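Local coordinates for protein translation elongation factor 1A (Methanosarcina mazei, PDB 3WND), which binds cysteinyl-tRNA(Cys) in its GTP-bound form and is probably a translation elongation factor related to SelB, EF-Tu and aIF2 gamma, at residues Y283-C287 and R351-A355; I195-H199 and R254-R258; I91-L96 and L133-L137; L81-A87 and L107-F112; K295-A299 and V325-K329. All blocks are in the same frame, centred on the assembly; numbering follows the deposited sequence. Where two conformers were deposited one is given.

Contact 1: Y283-C287 and R351-A355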
# COMPACT_ATOMS: atom_id res chain seq x y z
N TYR A 283 -11.65 18.80 -2.67
CA TYR A 283 -11.12 18.37 -1.35
C TYR A 283 -10.69 19.55 -0.58
O TYR A 283 -10.10 20.44 -1.14
CB TYR A 283 -9.91 17.40 -1.50
CG TYR A 283 -10.19 16.37 -2.56
CD1 TYR A 283 -10.92 15.22 -2.25
CD2 TYR A 283 -9.87 16.63 -3.89
CE1 TYR A 283 -11.23 14.32 -3.27
CE2 TYR A 283 -10.09 15.73 -4.91
CZ TYR A 283 -10.84 14.60 -4.60
OH TYR A 283 -11.14 13.68 -5.59
N THR A 284 -10.93 19.53 0.71
CA THR A 284 -10.29 20.51 1.59
C THR A 284 -9.45 19.73 2.59
O THR A 284 -9.99 19.02 3.44
CB THR A 284 -11.38 21.29 2.39
OG1 THR A 284 -12.33 21.86 1.48
CG2 THR A 284 -10.75 22.37 3.27
N LEU A 285 -8.12 19.79 2.45
CA LEU A 285 -7.19 18.97 3.29
C LEU A 285 -6.34 19.77 4.27
O LEU A 285 -5.71 20.80 3.88
CB LEU A 285 -6.21 18.19 2.38
CG LEU A 285 -6.89 17.32 1.31
CD1 LEU A 285 -5.85 16.58 0.46
CD2 LEU A 285 -7.84 16.27 1.93
N GLU A 286 -6.20 19.25 5.51
CA GLU A 286 -5.25 19.76 6.50
C GLU A 286 -3.97 18.95 6.17
O GLU A 286 -3.96 17.73 6.30
CB GLU A 286 -5.70 19.44 7.93
CG GLU A 286 -7.00 20.13 8.37
CD GLU A 286 -6.77 21.17 9.46
OE1 GLU A 286 -5.58 21.53 9.71
OE2 GLU A 286 -7.76 21.61 10.09
N CYS A 287 -2.93 19.64 5.74
CA CYS A 287 -1.75 19.00 5.14
C CYS A 287 -0.51 19.36 5.92
O CYS A 287 -0.39 20.46 6.53
CB CYS A 287 -1.53 19.54 3.71
SG CYS A 287 -2.85 19.06 2.57
N ARG A 351 -5.87 8.53 4.62
CA ARG A 351 -4.78 9.49 4.47
C ARG A 351 -4.64 9.82 2.96
O ARG A 351 -4.63 8.93 2.09
CB ARG A 351 -3.44 8.97 5.06
CG ARG A 351 -2.34 9.98 4.94
CD ARG A 351 -1.00 9.40 5.39
NE ARG A 351 -1.13 8.96 6.76
CZ ARG A 351 -0.49 9.41 7.84
NH1 ARG A 351 0.48 10.28 7.78
NH2 ARG A 351 -0.84 8.92 9.03
N PHE A 352 -4.57 11.11 2.67
CA PHE A 352 -4.30 11.56 1.28
C PHE A 352 -2.77 11.83 1.18
O PHE A 352 -2.15 12.36 2.08
CB PHE A 352 -4.97 12.91 1.03
CG PHE A 352 -6.48 12.83 0.83
CD1 PHE A 352 -7.02 13.01 -0.43
CD2 PHE A 352 -7.35 12.63 1.93
CE1 PHE A 352 -8.41 13.01 -0.62
CE2 PHE A 352 -8.72 12.54 1.73
CZ PHE A 352 -9.26 12.79 0.45
N LEU A 353 -2.21 11.49 0.04
CA LEU A 353 -0.84 11.88 -0.30
C LEU A 353 -0.90 12.81 -1.52
O LEU A 353 -1.73 12.63 -2.41
CB LEU A 353 -0.03 10.71 -0.73
CG LEU A 353 0.43 9.77 0.32
CD1 LEU A 353 1.43 8.72 -0.32
CD2 LEU A 353 1.04 10.42 1.57
N LEU A 354 -0.07 13.84 -1.52
CA LEU A 354 0.02 14.72 -2.69
C LEU A 354 1.44 14.65 -3.24
O LEU A 354 2.41 14.64 -2.47
CB LEU A 354 -0.17 16.17 -2.21
CG LEU A 354 -1.59 16.38 -1.59
CD1 LEU A 354 -1.74 17.79 -1.02
CD2 LEU A 354 -2.71 16.07 -2.60
N ALA A 355 1.51 14.66 -4.56
CA ALA A 355 2.79 14.53 -5.25
C ALA A 355 2.91 15.60 -6.32
O ALA A 355 1.88 16.15 -6.78
CB ALA A 355 2.97 13.11 -5.85
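Leu285 sets its CD2 methyl squarely over one face of the Phe352 ring, a CH-pi contact with CD2 3.7 Å from the ring centroid and only 11° off the normal. The other branch, CD1, turns to the root of the same side chain and lies 3.8 Å from Phe352 CB, so the leucine fork straddles the base and the face of the phenyl group.

The aromatic part pairs Tyr283 with Phe352 in an offset edge-to-face stack. The Phe352 edge is turned toward the Tyr283 face, with planes at 61° and centroids 5.7 Å apart; Tyr283 CD1 and Phe352 CE1 approach to 3.7 Å.

No hydrogen bond joins these strands. They cross at 86°, both flanking strand 363-369 of the C-terminal antiparallel beta barrel, the domain resembling SelB domain III, and meet through side chains directed into its interior. Tyr346 gives Phe352 a second edge-to-face partner, while Leu304 of strand 301-306 packs on both rings.

The purely apolar remainder gathers on Leu354. Leu354 CD1 lies 4.0 Å from Cys287 SG, and Leu354 CD2 touches Leu285 CD1 more loosely at 4.4 Å. Leu336 of strand 333-340 also packs on Leu354.

Contact 2: I195-H199 and R254-R258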
# COMPACT_ATOMS: atom_id res chain seq x y z
N ILE A 195 -14.03 -2.53 1.90
CA ILE A 195 -13.12 -3.33 1.07
C ILE A 195 -12.60 -2.41 -0.02
O ILE A 195 -13.38 -1.74 -0.73
CB ILE A 195 -13.87 -4.56 0.46
CG1 ILE A 195 -14.47 -5.44 1.62
CG2 ILE A 195 -12.86 -5.41 -0.43
CD1 ILE A 195 -16.02 -5.22 1.72
N PHE A 196 -11.28 -2.37 -0.20
CA PHE A 196 -10.68 -1.57 -1.32
C PHE A 196 -10.39 -2.52 -2.47
O PHE A 196 -9.89 -3.58 -2.26
CB PHE A 196 -9.32 -0.98 -0.89
CG PHE A 196 -9.41 0.25 -0.00
CD1 PHE A 196 -10.65 0.74 0.46
CD2 PHE A 196 -8.23 0.90 0.36
CE1 PHE A 196 -10.68 1.86 1.33
CE2 PHE A 196 -8.30 2.02 1.22
CZ PHE A 196 -9.49 2.46 1.69
N ILE A 197 -10.82 -2.18 -3.65
CA ILE A 197 -10.65 -2.98 -4.80
C ILE A 197 -9.42 -2.64 -5.61
O ILE A 197 -9.19 -1.48 -5.89
CB ILE A 197 -11.89 -2.73 -5.73
CG1 ILE A 197 -13.20 -3.30 -5.04
CG2 ILE A 197 -11.61 -3.36 -7.10
CD1 ILE A 197 -14.46 -2.80 -5.73
N ASP A 198 -8.56 -3.63 -5.89
CA ASP A 198 -7.36 -3.28 -6.66
C ASP A 198 -7.45 -3.78 -8.10
O ASP A 198 -6.70 -3.29 -8.99
CB ASP A 198 -6.02 -3.76 -5.99
CG ASP A 198 -6.07 -5.14 -5.48
OD1 ASP A 198 -6.12 -6.09 -6.28
OD2 ASP A 198 -5.97 -5.30 -4.27
N HIS A 199 -8.36 -4.76 -8.35
CA HIS A 199 -8.53 -5.26 -9.74
C HIS A 199 -9.98 -5.66 -9.87
O HIS A 199 -10.64 -6.08 -8.92
CB HIS A 199 -7.67 -6.50 -10.02
CG HIS A 199 -6.22 -6.24 -10.01
ND1 HIS A 199 -5.49 -6.20 -8.81
CD2 HIS A 199 -5.31 -5.95 -11.07
CE1 HIS A 199 -4.14 -5.93 -9.11
NE2 HIS A 199 -4.04 -5.81 -10.50
N ARG A 254 -7.08 -10.66 2.16
CA ARG A 254 -7.08 -10.43 0.71
C ARG A 254 -8.17 -11.36 0.09
O ARG A 254 -8.27 -12.56 0.46
CB ARG A 254 -5.68 -10.82 0.17
CG ARG A 254 -5.65 -10.61 -1.31
CD ARG A 254 -4.47 -9.86 -1.77
NE ARG A 254 -4.80 -9.70 -3.16
CZ ARG A 254 -5.10 -8.53 -3.67
NH1 ARG A 254 -5.43 -8.44 -4.94
NH2 ARG A 254 -4.90 -7.41 -2.90
N VAL A 255 -9.05 -10.73 -0.67
CA VAL A 255 -10.25 -11.40 -1.14
C VAL A 255 -10.40 -11.26 -2.66
O VAL A 255 -9.85 -10.36 -3.35
CB VAL A 255 -11.60 -10.81 -0.51
CG1 VAL A 255 -11.65 -11.04 0.97
CG2 VAL A 255 -11.69 -9.29 -0.94
N GLY A 256 -11.10 -12.26 -3.15
CA GLY A 256 -11.71 -12.14 -4.47
C GLY A 256 -13.22 -12.22 -4.21
O GLY A 256 -13.67 -13.04 -3.37
N MET A 257 -13.99 -11.35 -4.82
CA MET A 257 -15.44 -11.38 -4.57
C MET A 257 -16.23 -11.37 -5.86
O MET A 257 -15.99 -10.51 -6.80
CB MET A 257 -15.91 -10.17 -3.73
CG MET A 257 -15.21 -10.11 -2.35
SD MET A 257 -15.77 -8.60 -1.50
CE MET A 257 -15.43 -9.13 0.20
N ARG A 258 -17.23 -12.25 -5.90
CA ARG A 258 -18.20 -12.25 -7.02
C ARG A 258 -19.27 -11.29 -6.62
O ARG A 258 -19.89 -11.43 -5.53
CB ARG A 258 -18.76 -13.66 -7.21
CG ARG A 258 -18.90 -14.02 -8.66
CD ARG A 258 -18.95 -15.54 -8.81
NE ARG A 258 -20.29 -16.11 -8.66
CZ ARG A 258 -20.68 -16.98 -7.71
NH1 ARG A 258 -19.84 -17.44 -6.73
NH2 ARG A 258 -21.93 -17.40 -7.72
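Asp198 OD1 is held by two donors at once, Arg254 NH1 from across the contact and the ring of the adjoining His199. The Arg254 NH1 to Asp198 OD1 bond is 2.8 Å long and nearly straight (171°), and it uses the syn lone pair of the oxygen. His199 ND1 comes to Asp198 OD1 on the anti side, at 2.6 Å, with the oxygen close to the imidazole plane. The second carboxylate oxygen completes the salt bridge: Arg254 NH2 reaches Asp198 OD2 at 2.7 Å. Carboxylate and guanidinium are therefore joined end-on by two bonds, one to each oxygen, with their planes just 15° apart.

Asp198 is aimed at the arginine by a first torsion of 45°, which wedges CG between its own backbone N and carbonyl carbon. Arg254 starts out pointing away from its partner and comes round through a bend at its second torsion. On the other strand a classic beta bulge, in which Asp198 and His199 both face Leu211, leaves the two neighbouring side chains close enough for His199 to bond to Asp198.

Beside this polar group runs a thin apolar seam. Met257 CE meets Ile195 CG1 tip to tip at 4.1 Å, a contact made less certain by the two conformers deposited for the isoleucine. Both strands belong to the antiparallel barrel of the middle domain, which resembles SelB domain II.

His199 NE2 is bonded in turn to Ser48 OG, fixing the ring at both nitrogens. With an arginine and a histidine on one buried carboxylate, Asp198 is likely to stay ionised, its charge balanced where it sits.

Contact 3: I91-L96 and L133-L137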
# COMPACT_ATOMS: atom_id res chain seq x y z
N ILE A 91 17.25 -2.32 -0.36
CA ILE A 91 18.35 -1.39 -0.66
C ILE A 91 19.57 -2.26 -1.02
O ILE A 91 20.10 -2.96 -0.13
CB ILE A 91 18.64 -0.49 0.56
CG1 ILE A 91 17.33 0.24 1.00
CG2 ILE A 91 19.76 0.47 0.21
CD1 ILE A 91 17.42 1.09 2.21
N PRO A 92 20.10 -2.09 -2.23
CA PRO A 92 21.30 -2.85 -2.64
C PRO A 92 22.61 -2.15 -2.14
O PRO A 92 22.55 -1.05 -1.62
CB PRO A 92 21.19 -2.79 -4.17
CG PRO A 92 20.63 -1.36 -4.43
CD PRO A 92 19.56 -1.23 -3.35
N PRO A 93 23.75 -2.82 -2.32
CA PRO A 93 24.98 -2.20 -1.77
C PRO A 93 25.18 -0.86 -2.50
O PRO A 93 24.89 -0.71 -3.72
CB PRO A 93 26.07 -3.32 -2.05
CG PRO A 93 25.24 -4.59 -2.01
CD PRO A 93 24.00 -4.22 -2.80
N GLN A 94 25.64 0.12 -1.73
CA GLN A 94 25.82 1.46 -2.21
C GLN A 94 24.55 2.02 -2.82
O GLN A 94 24.59 2.87 -3.73
CB GLN A 94 26.99 1.57 -3.25
CG GLN A 94 28.37 1.12 -2.72
CD GLN A 94 28.89 2.07 -1.61
OE1 GLN A 94 28.44 3.25 -1.50
NE2 GLN A 94 29.82 1.57 -0.76
N GLY A 95 23.40 1.62 -2.26
CA GLY A 95 22.09 1.91 -2.91
C GLY A 95 21.35 3.13 -2.33
O GLY A 95 20.14 3.24 -2.48
N LEU A 96 22.06 4.00 -1.61
CA LEU A 96 21.47 5.23 -1.12
C LEU A 96 21.32 6.27 -2.19
O LEU A 96 22.08 7.27 -2.17
CB LEU A 96 22.40 5.79 -0.05
CG LEU A 96 22.59 4.78 1.10
CD1 LEU A 96 23.60 5.37 2.09
CD2 LEU A 96 21.28 4.36 1.77
N LEU A 133 26.88 0.31 5.72
CA LEU A 133 25.58 0.72 5.18
C LEU A 133 24.51 0.63 6.30
O LEU A 133 23.65 1.52 6.36
CB LEU A 133 25.20 -0.20 3.98
CG LEU A 133 23.88 0.01 3.26
CD1 LEU A 133 23.73 1.44 2.79
CD2 LEU A 133 23.69 -1.02 2.13
N LYS A 134 24.52 -0.42 7.16
CA LYS A 134 23.56 -0.43 8.32
C LYS A 134 23.70 0.80 9.19
O LYS A 134 22.68 1.40 9.56
CB LYS A 134 23.70 -1.66 9.22
CG LYS A 134 23.28 -2.93 8.50
CD LYS A 134 23.33 -4.11 9.35
CE LYS A 134 22.72 -5.34 8.74
NZ LYS A 134 22.96 -6.51 9.69
N ALA A 135 24.94 1.21 9.48
CA ALA A 135 25.19 2.42 10.28
C ALA A 135 24.62 3.65 9.63
O ALA A 135 23.97 4.56 10.25
CB ALA A 135 26.72 2.64 10.51
N LYS A 136 24.89 3.75 8.37
CA LYS A 136 24.38 4.85 7.60
C LYS A 136 22.85 4.90 7.75
O LYS A 136 22.29 5.97 8.08
CB LYS A 136 24.79 4.76 6.15
CG LYS A 136 26.28 5.11 5.88
CD LYS A 136 26.40 5.54 4.42
CE LYS A 136 27.64 4.92 3.78
NZ LYS A 136 28.81 5.80 3.68
N LEU A 137 22.18 3.76 7.52
CA LEU A 137 20.75 3.81 7.51
C LEU A 137 20.19 4.15 8.87
O LEU A 137 19.11 4.79 8.94
CB LEU A 137 20.17 2.45 6.96
CG LEU A 137 20.42 2.30 5.48
CD1 LEU A 137 20.38 0.82 5.06
CD2 LEU A 137 19.32 3.07 4.73
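Leu96 reaches across to helix 127-140 and touches three of its side chains. Leu96 CD1 meets the aliphatic part of Lys136, 3.6 Å from Lys136 CD. Leu96 CD2 lies 3.8 Å from Leu137 CD2. The branch point, Leu96 CG, sits 3.9 Å from Leu133 CD1, which both Leu96 methyls also border, as the two side chains slide past one another in opposite directions.

Leu133 differs from the other leucines here in its first torsion. With chi1 at 179°, its CG lies opposite the backbone N, and the fork is carried out toward the loop. One methyl, CD1, is left against Leu96, while Leu133 CD2 comes to 3.9 Å from the carbonyl oxygen of Pro92. Leu137 has CG opposite its carbonyl carbon instead (chi1 -71°). This puts Leu137 CD2 between Leu96 and Ile91, meeting Ile91 CD1 tip to tip at 3.7 Å. Lys136 bends at its third and fourth torsions, so that CD lies against Leu96 and the ammonium points away from it.

The loop owes its shape to a type II beta turn from Pro92 to Gly95, with Pro93 and Gln94 at the corners. Pro92 also looks the other way, its side chain about 4 Å, nearest atoms, from that of Ser32, a GDP-binding residue, though no nucleotide is bound here.

Together these residues tie the loop leaving strand 86-91 to helix 127-140. Underneath lies the neighbouring strand 115-119 of the nucleotide-binding domain: Ile91 packs on Ile117, and Leu133 and Leu137 both rest on Leu119.

Contact 4: L81-A87 and L107-F112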
# COMPACT_ATOMS: atom_id res chain seq x y z
N LEU A 81 1.59 -0.18 -1.39
CA LEU A 81 1.58 0.21 0.02
C LEU A 81 0.19 0.22 0.66
O LEU A 81 0.05 -0.20 1.78
CB LEU A 81 2.30 1.53 0.29
CG LEU A 81 3.85 1.43 0.06
CD1 LEU A 81 4.56 2.75 0.18
CD2 LEU A 81 4.55 0.35 0.98
N ASN A 82 -0.79 0.81 -0.01
CA ASN A 82 -2.11 0.92 0.59
C ASN A 82 -2.93 -0.35 0.57
O ASN A 82 -4.04 -0.33 1.11
CB ASN A 82 -2.90 2.11 -0.10
CG ASN A 82 -2.52 3.53 0.53
OD1 ASN A 82 -1.92 3.59 1.63
ND2 ASN A 82 -2.94 4.66 -0.14
N ILE A 83 -2.41 -1.44 -0.02
CA ILE A 83 -3.05 -2.78 0.16
C ILE A 83 -2.29 -3.67 1.10
O ILE A 83 -2.73 -4.75 1.40
CB ILE A 83 -3.30 -3.48 -1.23
CG1 ILE A 83 -2.03 -3.99 -1.84
CG2 ILE A 83 -4.19 -2.62 -2.12
CD1 ILE A 83 -2.32 -4.61 -3.25
N SER A 84 -1.12 -3.19 1.55
CA SER A 84 -0.28 -4.00 2.38
C SER A 84 -0.22 -3.51 3.81
O SER A 84 -0.52 -2.33 4.11
CB SER A 84 1.14 -4.04 1.78
OG SER A 84 1.09 -4.61 0.48
N ASP A 85 0.23 -4.38 4.72
CA ASP A 85 0.43 -3.95 6.11
C ASP A 85 1.88 -3.92 6.52
O ASP A 85 2.18 -3.34 7.57
CB ASP A 85 -0.36 -4.86 7.09
CG ASP A 85 -1.89 -4.60 6.98
OD1 ASP A 85 -2.35 -3.43 6.97
OD2 ASP A 85 -2.59 -5.57 6.92
N ILE A 86 2.75 -4.57 5.72
CA ILE A 86 4.18 -4.64 6.06
C ILE A 86 4.92 -4.21 4.80
O ILE A 86 4.53 -4.63 3.72
CB ILE A 86 4.60 -6.12 6.30
CG1 ILE A 86 3.85 -6.68 7.54
CG2 ILE A 86 6.12 -6.20 6.55
CD1 ILE A 86 4.02 -8.19 7.78
N ALA A 87 5.98 -3.38 4.99
CA ALA A 87 6.78 -2.93 3.82
C ALA A 87 8.14 -3.52 3.94
O ALA A 87 8.73 -3.45 5.01
CB ALA A 87 6.89 -1.38 3.73
N LEU A 107 7.16 6.34 2.71
CA LEU A 107 6.72 5.53 3.84
C LEU A 107 6.47 6.43 5.03
O LEU A 107 5.51 6.20 5.82
CB LEU A 107 7.85 4.54 4.17
CG LEU A 107 8.01 3.38 3.15
CD1 LEU A 107 9.37 2.64 3.39
CD2 LEU A 107 6.81 2.39 3.24
N ASP A 108 7.34 7.44 5.21
CA ASP A 108 7.21 8.29 6.40
C ASP A 108 6.01 9.22 6.30
O ASP A 108 5.27 9.37 7.28
CB ASP A 108 8.56 9.04 6.62
CG ASP A 108 8.54 9.86 7.85
OD1 ASP A 108 8.50 9.32 8.99
OD2 ASP A 108 8.71 11.07 7.65
N LEU A 109 5.73 9.74 5.07
CA LEU A 109 4.51 10.54 4.92
C LEU A 109 3.25 9.70 5.11
O LEU A 109 2.22 10.22 5.50
CB LEU A 109 4.48 11.13 3.52
CG LEU A 109 5.47 12.23 3.27
CD1 LEU A 109 5.36 12.62 1.77
CD2 LEU A 109 5.23 13.47 4.09
N LEU A 110 3.31 8.38 4.77
CA LEU A 110 2.17 7.45 4.99
C LEU A 110 1.99 7.06 6.44
O LEU A 110 1.04 6.40 6.82
CB LEU A 110 2.33 6.23 4.08
CG LEU A 110 1.99 6.51 2.60
CD1 LEU A 110 2.52 5.41 1.68
CD2 LEU A 110 0.46 6.55 2.52
N GLY A 111 2.98 7.36 7.26
CA GLY A 111 2.94 6.82 8.69
C GLY A 111 2.97 5.32 8.69
O GLY A 111 2.35 4.72 9.55
N PHE A 112 3.79 4.73 7.81
CA PHE A 112 3.70 3.33 7.58
C PHE A 112 4.43 2.71 8.73
O PHE A 112 5.67 2.79 8.83
CB PHE A 112 4.36 2.95 6.25
CG PHE A 112 3.84 1.65 5.70
CD1 PHE A 112 2.82 1.64 4.75
CD2 PHE A 112 4.27 0.44 6.25
CE1 PHE A 112 2.30 0.43 4.33
CE2 PHE A 112 3.73 -0.78 5.83
CZ PHE A 112 2.77 -0.78 4.85
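Phe112 pushes the far end of its ring into the turn between helix 74-83 and strand 86-91, where backbone atoms receive it. Phe112 CE1 meets the carbonyl oxygen of Leu81 at 3.5 Å, with that oxygen at the ring edge and in its plane, where its partial charge probably complements that of the aromatic C-H. Two more carbonyl oxygens stand obliquely to the ring: Phe112 CE2 lies 3.5 Å from Asp85 O, and Phe112 CZ is 3.7 Å from Ser84 O. Ala87 CB touches the ring as well.

Next to the ring, leucines close the gap between the two helices. Leu81 splits its methyls: CD1 is 3.7 Å from Leu110 CD1, and CD2 is 3.8 Å from Leu107 CD2, the side chains of Leu81 and Leu107 crossing at about a right angle. That same Leu107 methyl, CD2, reaches Ala87 CB at 3.8 Å. Asn82 lays OD1 beside Leu110 CD2, while its ND2 is bonded to Gly307 O.

What places Phe112 is the end of its helix. Gly111, with a positive phi of 62°, closes helix 98-109 in a Schellman motif, in which Phe112 N bonds back to Leu107 O at 3.0 Å and Gly111 N to Asp108 O. From there a first torsion of -157° swings the ring toward the 81-87 turn. On the receiving side, Leu81 O is held in position by a bond from Ser84 N.

Further out, Leu107 packs on Ile27 of strand 21-28 and Leu81 on Ala25. The contact joins helix 74-83 to the beta-alpha-beta unit of strand 86-91, helix 98-109 and strand 115-119, a building unit of the translational GTPase domain.

Contact 5: K295-A299 and V325-K329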
# COMPACT_ATOMS: atom_id res chain seq x y z
N LYS A 295 8.01 24.76 -2.53
CA LYS A 295 6.86 25.46 -1.97
C LYS A 295 5.65 25.29 -2.90
O LYS A 295 5.76 25.29 -4.14
CB LYS A 295 7.17 26.97 -1.77
CG LYS A 295 7.30 27.78 -3.03
CD LYS A 295 7.94 29.20 -2.74
CE LYS A 295 7.24 30.25 -3.56
NZ LYS A 295 8.04 31.49 -3.77
N ILE A 296 4.49 25.11 -2.27
CA ILE A 296 3.22 24.92 -2.97
C ILE A 296 2.56 26.28 -3.17
O ILE A 296 2.54 27.09 -2.22
CB ILE A 296 2.28 23.97 -2.16
CG1 ILE A 296 3.00 22.62 -2.02
CG2 ILE A 296 0.92 23.79 -2.90
CD1 ILE A 296 2.16 21.62 -1.27
N GLU A 297 2.02 26.51 -4.38
CA GLU A 297 1.49 27.83 -4.73
C GLU A 297 0.11 27.62 -5.29
O GLU A 297 -0.17 26.53 -5.83
CB GLU A 297 2.35 28.53 -5.79
CG GLU A 297 3.63 29.05 -5.14
CD GLU A 297 4.58 29.75 -6.10
OE1 GLU A 297 4.68 30.98 -6.00
OE2 GLU A 297 5.20 29.07 -6.92
N PRO A 298 -0.77 28.64 -5.13
CA PRO A 298 -2.12 28.58 -5.76
C PRO A 298 -1.96 28.40 -7.23
O PRO A 298 -0.93 28.84 -7.82
CB PRO A 298 -2.81 29.94 -5.43
CG PRO A 298 -1.89 30.63 -4.50
CD PRO A 298 -0.55 29.88 -4.36
N ALA A 299 -3.01 27.78 -7.80
CA ALA A 299 -3.18 27.48 -9.21
C ALA A 299 -2.19 26.49 -9.77
O ALA A 299 -2.19 26.25 -10.98
CB ALA A 299 -3.19 28.75 -10.03
N VAL A 325 -3.02 32.58 2.17
CA VAL A 325 -1.62 32.89 1.91
C VAL A 325 -1.23 32.57 0.48
O VAL A 325 -1.94 31.83 -0.24
CB VAL A 325 -0.72 32.09 2.83
CG1 VAL A 325 -0.92 32.54 4.24
CG2 VAL A 325 -1.01 30.57 2.73
N GLU A 326 -0.12 33.13 0.04
CA GLU A 326 0.30 32.90 -1.33
C GLU A 326 1.18 31.66 -1.54
O GLU A 326 1.51 31.33 -2.73
CB GLU A 326 0.99 34.15 -1.92
CG GLU A 326 0.07 35.35 -2.13
CD GLU A 326 -1.30 34.99 -2.74
OE1 GLU A 326 -1.31 34.48 -3.90
OE2 GLU A 326 -2.36 35.20 -2.06
N GLU A 327 1.54 30.95 -0.45
CA GLU A 327 2.45 29.78 -0.57
C GLU A 327 2.35 28.93 0.68
O GLU A 327 1.98 29.43 1.76
CB GLU A 327 3.93 30.20 -0.78
CG GLU A 327 4.43 31.10 0.35
CD GLU A 327 5.78 31.67 0.14
OE1 GLU A 327 6.09 32.12 -1.02
OE2 GLU A 327 6.50 31.67 1.17
N ALA A 328 2.71 27.63 0.52
CA ALA A 328 2.93 26.81 1.69
C ALA A 328 4.36 26.32 1.51
O ALA A 328 4.62 25.60 0.56
CB ALA A 328 1.94 25.65 1.70
N LYS A 329 5.25 26.70 2.43
CA LYS A 329 6.65 26.36 2.36
C LYS A 329 6.87 24.86 2.66
O LYS A 329 6.04 24.24 3.36
CB LYS A 329 7.51 27.19 3.37
CG LYS A 329 7.58 28.69 2.92
CD LYS A 329 8.57 29.55 3.71
CE LYS A 329 8.25 29.60 5.21
NZ LYS A 329 9.40 30.08 5.98
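Ile296 and Ala328 grip each other by their backbones through two hydrogen bonds, Ile296 N to Ala328 O at 2.9 Å and Ala328 N to Ile296 O at 2.8 Å. They form a single antiparallel bridge, a hydrogen-bonded pair, between two loops that are otherwise irregular. The same two oxygens also draw in C-H groups: Glu327 CA lies 3.2 Å from Ile296 O, and Lys295 CA 3.4 Å from Ala328 O. On the buried side of the bridge Ile296 CB faces Ala328 CB at 4.2 Å. Pro298 is pressed close too, its CD only 3.0 Å from Glu326 O.

The outer side is looser and charged. Lys295 and Glu327 form a long salt bridge, NZ to OE1 3.4 Å, and Lys295 CE is equally close to that oxygen. In both residues CG lies between the backbone N and the carbonyl carbon (chi1 70° and 57°), which brings the two long side chains to the same side of the bridge, where they cross at a slant. Glu297 stands nearby, its carboxylate not in contact with that of Glu327; Lys295 may offset some of the repulsion between them.

The pairing fastens the loop before strand 301-306 to the one before strand 333-340 at an outer end of the C-terminal barrel. Both lean on strand 309-320: Ile296 packs on Val315, while Pro298 and Val325 share Ile318.

How the contacts relate
Along the chain the order is contacts 4 and 3, whose segments alternate, then contact 2, then contact 1, which encloses contact 5. Contacts 3 and 4, centres about 20 Å apart, share the mixed sheet of the nucleotide-binding domain through strand 86-91. Contact 2 belongs to the middle barrel, and contacts 1 and 5, centres about 14 Å apart, to the C-terminal barrel. Contact 4 lies near the centre of the molecule and touches both barrels: Leu109 O probably accepts a hydrogen bond from Arg351 NH1 of contact 1, and Ile83 packs against the Asp198-Arg254 pair of contact 2. Thus 81-87 and 107-112 help join three domains, while contacts 3 and 5 lie toward the periphery, centres about 35 Å apart.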